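Local coordinates for effector protein MavE (Legionella pneumophila subsp. pneumophila, PDB 6PIR) that acts as a virulence effector needed for endoplasmic reticulum-mediated remodelling of the Legionella-containing vacuole, evasion of lysosomes and intracellular replication, at residues T4-M16 with Q90-Y102. Numbering follows the deposited sequence. Where two conformers were deposited one is given.
Sequences TRFERNFLINSLM and QIQSARNILLDNY
E7 and A94 mark the place where segments 4-16 and 90-102, on helices 5-21 and 85-106, come together, their CA atoms 4.4 Å apart. The segment axes approach to 8.9 Å at a crossing angle of -57°, and this close passage illustrates how a small residue lets two helices meet: the A94 methyl abuts E7 CA at 3.7 Å and also touches F6 and F10. Beyond the crossing the backbones diverge, and larger side chains make the contacts there. F10, with CG anti to its own backbone N (chi1 -170°), is a knob in the hole formed by I91, A94, R95 and L98; L98 CD2 meets its ring at the edge. F6 takes the same first torsion, which carries its ring to Q90, whose CB and CG pack over one face, with CG 3.4 Å from F6 CD2, while F6 CZ touches I91 CG1. At the other end L11 straddles two partners: CD2 packs on L98 and off-centre over the Y102 ring, and CD1 lies 3.4 Å from Y102 CE1. The aliphatic part of E7 runs across I97 CD1 at about a right angle. S14 OG donates to F10 O (2.7 Å) from above the carbonyl plane; S14 CB lies against L98 CD2. On helix 59-77, V76 touches F10 and S14, and I73 touches L98. This is an obliquely crossed helix pair in an all-helical fold, close at a small alanine, with one knob-into-hole contact at F10.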
loop_
_atom_site.group_PDB
_atom_site.type_symbol
_atom_site.label_atom_id
_atom_site.label_comp_id
_atom_site.label_asym_id
_atom_site.label_seq_id
_atom_site.Cartn_x
_atom_site.Cartn_y
_atom_site.Cartn_z
ATOM N N THR A 4 -1.726 -15.829 10.153
ATOM C CA THR A 4 -1.884 -14.476 9.615
ATOM C C THR A 4 -0.586 -13.683 9.565
ATOM O O THR A 4 -0.581 -12.554 9.046
ATOM C CB THR A 4 -2.874 -13.678 10.453
ATOM O OG1 THR A 4 -2.372 -13.624 11.784
ATOM C CG2 THR A 4 -4.221 -14.325 10.438
ATOM N N ARG A 5 0.505 -14.230 10.087
ATOM C CA ARG A 5 1.721 -13.444 10.223
ATOM C C ARG A 5 2.282 -13.023 8.865
ATOM O O ARG A 5 2.851 -11.924 8.735
ATOM C CB ARG A 5 2.755 -14.205 11.029
ATOM C CG ARG A 5 3.829 -13.295 11.529
ATOM C CD ARG A 5 4.801 -14.039 12.404
ATOM N NE ARG A 5 5.673 -13.115 13.122
ATOM N N PHE A 6 2.180 -13.886 7.848
ATOM C CA PHE A 6 2.682 -13.451 6.541
ATOM C C PHE A 6 1.972 -12.184 6.104
ATOM O O PHE A 6 2.610 -11.225 5.642
ATOM C CB PHE A 6 2.535 -14.509 5.451
ATOM C CG PHE A 6 3.216 -14.102 4.143
ATOM C CD1 PHE A 6 4.590 -14.250 3.987
ATOM C CD2 PHE A 6 2.482 -13.521 3.099
ATOM C CE1 PHE A 6 5.222 -13.848 2.796
ATOM C CE2 PHE A 6 3.099 -13.131 1.920
ATOM C CZ PHE A 6 4.466 -13.294 1.768
ATOM N N GLU A 7 0.639 -12.182 6.178
ATOM C CA GLU A 7 -0.055 -11.011 5.681
ATOM C C GLU A 7 0.213 -9.807 6.576
ATOM O O GLU A 7 0.321 -8.691 6.070
ATOM C CB GLU A 7 -1.551 -11.275 5.485
ATOM C CG GLU A 7 -2.298 -11.828 6.703
ATOM C CD GLU A 7 -3.017 -10.769 7.517
ATOM O OE1 GLU A 7 -2.834 -9.533 7.280
ATOM O OE2 GLU A 7 -3.762 -11.212 8.440
ATOM N N ARG A 8 0.390 -10.010 7.888
ATOM C CA ARG A 8 0.677 -8.869 8.759
ATOM C C ARG A 8 2.041 -8.237 8.450
ATOM O O ARG A 8 2.176 -7.006 8.441
ATOM C CB ARG A 8 0.547 -9.285 10.225
ATOM C CG ARG A 8 -0.908 -9.212 10.663
ATOM C CD ARG A 8 -1.132 -9.604 12.090
ATOM N NE ARG A 8 -1.062 -11.043 12.247
ATOM C CZ ARG A 8 -0.166 -11.649 13.008
ATOM N NH1 ARG A 8 0.711 -10.903 13.677
ATOM N NH2 ARG A 8 -0.181 -12.983 13.123
ATOM N N ASN A 9 3.065 -9.058 8.213
ATOM C CA ASN A 9 4.371 -8.518 7.852
ATOM C C ASN A 9 4.329 -7.837 6.492
ATOM O O ASN A 9 4.947 -6.777 6.303
ATOM C CB ASN A 9 5.424 -9.621 7.858
ATOM C CG ASN A 9 6.527 -9.351 8.848
ATOM O OD1 ASN A 9 7.545 -8.743 8.512
ATOM N ND2 ASN A 9 6.339 -9.809 10.070
ATOM N N PHE A 10 3.625 -8.451 5.531
ATOM C CA PHE A 10 3.466 -7.847 4.219
ATOM C C PHE A 10 2.814 -6.470 4.332
ATOM O O PHE A 10 3.222 -5.511 3.662
ATOM C CB PHE A 10 2.615 -8.754 3.348
ATOM C CG PHE A 10 2.584 -8.346 1.912
ATOM C CD1 PHE A 10 3.484 -8.900 1.007
ATOM C CD2 PHE A 10 1.652 -7.435 1.452
ATOM C CE1 PHE A 10 3.466 -8.528 -0.345
ATOM C CE2 PHE A 10 1.628 -7.058 0.119
ATOM C CZ PHE A 10 2.537 -7.611 -0.783
ATOM N N LEU A 11 1.791 -6.362 5.168
ATOM C CA LEU A 11 1.131 -5.086 5.384
ATOM C C LEU A 11 2.097 -4.082 5.983
ATOM O O LEU A 11 2.127 -2.926 5.569
ATOM C CB LEU A 11 -0.076 -5.284 6.317
ATOM C CG LEU A 11 -1.266 -6.056 5.759
ATOM C CD1 LEU A 11 -2.208 -6.392 6.923
ATOM C CD2 LEU A 11 -1.997 -5.287 4.656
ATOM N N ILE A 12 2.845 -4.480 7.017
ATOM C CA ILE A 12 3.755 -3.532 7.665
ATOM C C ILE A 12 4.778 -2.983 6.660
ATOM O O ILE A 12 5.060 -1.771 6.602
ATOM C CB ILE A 12 4.452 -4.209 8.849
ATOM C CG1 ILE A 12 3.453 -4.398 9.996
ATOM C CG2 ILE A 12 5.656 -3.413 9.285
ATOM C CD1 ILE A 12 3.962 -5.321 11.005
ATOM N N ASN A 13 5.357 -3.866 5.850
ATOM C CA ASN A 13 6.373 -3.395 4.893
ATOM C C ASN A 13 5.761 -2.572 3.774
ATOM O O ASN A 13 6.384 -1.611 3.264
ATOM C CB ASN A 13 7.112 -4.590 4.324
ATOM C CG ASN A 13 7.998 -5.236 5.331
ATOM O OD1 ASN A 13 8.536 -4.564 6.207
ATOM N ND2 ASN A 13 8.181 -6.538 5.208
ATOM N N SER A 14 4.559 -2.959 3.350
ATOM C CA SER A 14 3.850 -2.213 2.320
ATOM C C SER A 14 3.493 -0.812 2.804
ATOM O O SER A 14 3.650 0.169 2.065
ATOM C CB SER A 14 2.609 -3.008 1.930
ATOM O OG SER A 14 3.004 -4.227 1.338
ATOM N N LEU A 15 3.009 -0.709 4.045
ATOM C CA LEU A 15 2.714 0.580 4.632
ATOM C C LEU A 15 3.960 1.427 4.781
ATOM O O LEU A 15 3.911 2.631 4.523
ATOM C CB LEU A 15 2.024 0.390 5.981
ATOM C CG LEU A 15 0.673 -0.274 5.847
ATOM C CD1 LEU A 15 0.060 -0.371 7.252
ATOM C CD2 LEU A 15 -0.225 0.443 4.873
ATOM N N MET A 16 5.088 0.820 5.154
ATOM C CA MET A 16 6.325 1.593 5.208
ATOM C C MET A 16 6.658 2.206 3.846
ATOM O O MET A 16 6.975 3.401 3.749
ATOM C CB MET A 16 7.462 0.716 5.719
ATOM C CG MET A 16 8.824 1.061 5.119
ATOM S SD MET A 16 9.831 -0.377 5.327
ATOM C CE MET A 16 9.529 -1.186 3.781
ATOM N N GLN A 90 0.445 -16.973 -0.927
ATOM C CA GLN A 90 0.523 -16.152 0.276
ATOM C C GLN A 90 0.642 -14.678 -0.087
ATOM O O GLN A 90 -0.033 -13.828 0.491
ATOM C CB GLN A 90 1.753 -16.576 1.075
ATOM C CG GLN A 90 1.577 -16.708 2.542
ATOM C CD GLN A 90 2.492 -17.773 3.139
ATOM O OE1 GLN A 90 3.288 -18.394 2.438
ATOM N NE2 GLN A 90 2.384 -17.976 4.439
ATOM N N ILE A 91 1.475 -14.373 -1.076
ATOM C CA ILE A 91 1.585 -13.013 -1.550
ATOM C C ILE A 91 0.261 -12.578 -2.130
ATOM O O ILE A 91 -0.188 -11.456 -1.890
ATOM C CB ILE A 91 2.722 -12.895 -2.591
ATOM C CG1 ILE A 91 4.080 -13.068 -1.918
ATOM C CG2 ILE A 91 2.653 -11.545 -3.309
ATOM C CD1 ILE A 91 5.222 -13.137 -2.911
ATOM N N GLN A 92 -0.401 -13.470 -2.882
ATOM C CA GLN A 92 -1.668 -13.119 -3.508
ATOM C C GLN A 92 -2.704 -12.765 -2.451
ATOM O O GLN A 92 -3.427 -11.773 -2.585
ATOM C CB GLN A 92 -2.169 -14.268 -4.383
ATOM N N SER A 93 -2.775 -13.564 -1.386
ATOM C CA SER A 93 -3.733 -13.298 -0.318
ATOM C C SER A 93 -3.365 -12.068 0.498
ATOM O O SER A 93 -4.246 -11.296 0.851
ATOM C CB SER A 93 -3.881 -14.506 0.593
ATOM O OG SER A 93 -5.252 -14.628 0.932
ATOM N N ALA A 94 -2.090 -11.906 0.869
ATOM C CA ALA A 94 -1.663 -10.726 1.609
ATOM C C ALA A 94 -1.872 -9.460 0.786
ATOM O O ALA A 94 -2.247 -8.414 1.320
ATOM C CB ALA A 94 -0.204 -10.874 2.030
ATOM N N ARG A 95 -1.634 -9.541 -0.523
ATOM C CA ARG A 95 -1.894 -8.421 -1.403
ATOM C C ARG A 95 -3.394 -8.197 -1.529
ATOM O O ARG A 95 -3.858 -7.052 -1.511
ATOM C CB ARG A 95 -1.224 -8.700 -2.750
ATOM C CG ARG A 95 -1.470 -7.709 -3.824
ATOM C CD ARG A 95 -0.739 -8.202 -5.091
ATOM N NE ARG A 95 -1.375 -9.381 -5.661
ATOM C CZ ARG A 95 -0.751 -10.528 -5.948
ATOM N NH1 ARG A 95 -1.442 -11.535 -6.455
ATOM N NH2 ARG A 95 0.555 -10.675 -5.737
ATOM N N ASN A 96 -4.178 -9.275 -1.578
ATOM C CA ASN A 96 -5.625 -9.125 -1.610
ATOM C C ASN A 96 -6.119 -8.510 -0.305
ATOM O O ASN A 96 -7.084 -7.758 -0.314
ATOM C CB ASN A 96 -6.356 -10.455 -1.846
ATOM C CG ASN A 96 -6.218 -11.019 -3.280
ATOM O OD1 ASN A 96 -5.914 -10.304 -4.230
ATOM N ND2 ASN A 96 -6.553 -12.305 -3.427
ATOM N N ILE A 97 -5.485 -8.836 0.821
ATOM C CA ILE A 97 -5.890 -8.221 2.091
ATOM C C ILE A 97 -5.540 -6.745 2.084
ATOM O O ILE A 97 -6.373 -5.898 2.410
ATOM C CB ILE A 97 -5.269 -8.941 3.303
ATOM C CG1 ILE A 97 -5.929 -10.321 3.510
ATOM C CG2 ILE A 97 -5.460 -8.107 4.571
ATOM C CD1 ILE A 97 -5.185 -11.198 4.483
ATOM N N LEU A 98 -4.333 -6.416 1.628
ATOM C CA LEU A 98 -3.964 -5.014 1.470
ATOM C C LEU A 98 -5.013 -4.282 0.641
ATOM O O LEU A 98 -5.626 -3.323 1.107
ATOM C CB LEU A 98 -2.578 -4.922 0.849
ATOM C CG LEU A 98 -2.071 -3.492 0.558
ATOM C CD1 LEU A 98 -2.009 -2.661 1.870
ATOM C CD2 LEU A 98 -0.719 -3.572 -0.101
ATOM N N LEU A 99 -5.325 -4.803 -0.545
ATOM C CA LEU A 99 -6.222 -4.109 -1.462
ATOM C C LEU A 99 -7.658 -4.082 -0.948
ATOM O O LEU A 99 -8.305 -3.026 -0.931
ATOM C CB LEU A 99 -6.125 -4.795 -2.829
ATOM C CG LEU A 99 -4.705 -4.670 -3.394
ATOM C CD1 LEU A 99 -4.459 -5.560 -4.631
ATOM C CD2 LEU A 99 -4.431 -3.241 -3.762
ATOM N N ASP A 100 -8.182 -5.232 -0.520
ATOM C CA ASP A 100 -9.597 -5.353 -0.239
ATOM C C ASP A 100 -9.920 -4.871 1.169
ATOM O O ASP A 100 -10.989 -4.290 1.396
ATOM C CB ASP A 100 -10.038 -6.816 -0.407
ATOM C CG ASP A 100 -9.823 -7.346 -1.829
ATOM O OD1 ASP A 100 -9.460 -6.563 -2.725
ATOM O OD2 ASP A 100 -10.008 -8.564 -2.056
ATOM N N ASN A 101 -9.049 -5.152 2.136
ATOM C CA ASN A 101 -9.317 -4.734 3.502
ATOM C C ASN A 101 -8.725 -3.354 3.820
ATOM O O ASN A 101 -9.398 -2.529 4.448
ATOM C CB ASN A 101 -8.790 -5.780 4.492
ATOM C CG ASN A 101 -9.645 -7.059 4.522
ATOM O OD1 ASN A 101 -10.450 -7.302 5.459
ATOM N ND2 ASN A 101 -9.467 -7.887 3.517
ATOM N N TYR A 102 -7.475 -3.078 3.426
ATOM C CA TYR A 102 -6.791 -1.918 3.974
ATOM C C TYR A 102 -6.914 -0.668 3.130
ATOM O O TYR A 102 -6.903 0.420 3.694
ATOM C CB TYR A 102 -5.311 -2.229 4.202
ATOM C CG TYR A 102 -5.159 -2.962 5.510
ATOM C CD1 TYR A 102 -5.359 -4.332 5.562
ATOM C CD2 TYR A 102 -4.920 -2.277 6.702
ATOM C CE1 TYR A 102 -5.283 -5.017 6.765
ATOM C CE2 TYR A 102 -4.829 -2.960 7.928
ATOM C CZ TYR A 102 -5.009 -4.330 7.943
ATOM O OH TYR A 102 -4.929 -5.038 9.141
HETATM O O HOH W 1 1.489 -17.062 7.616
#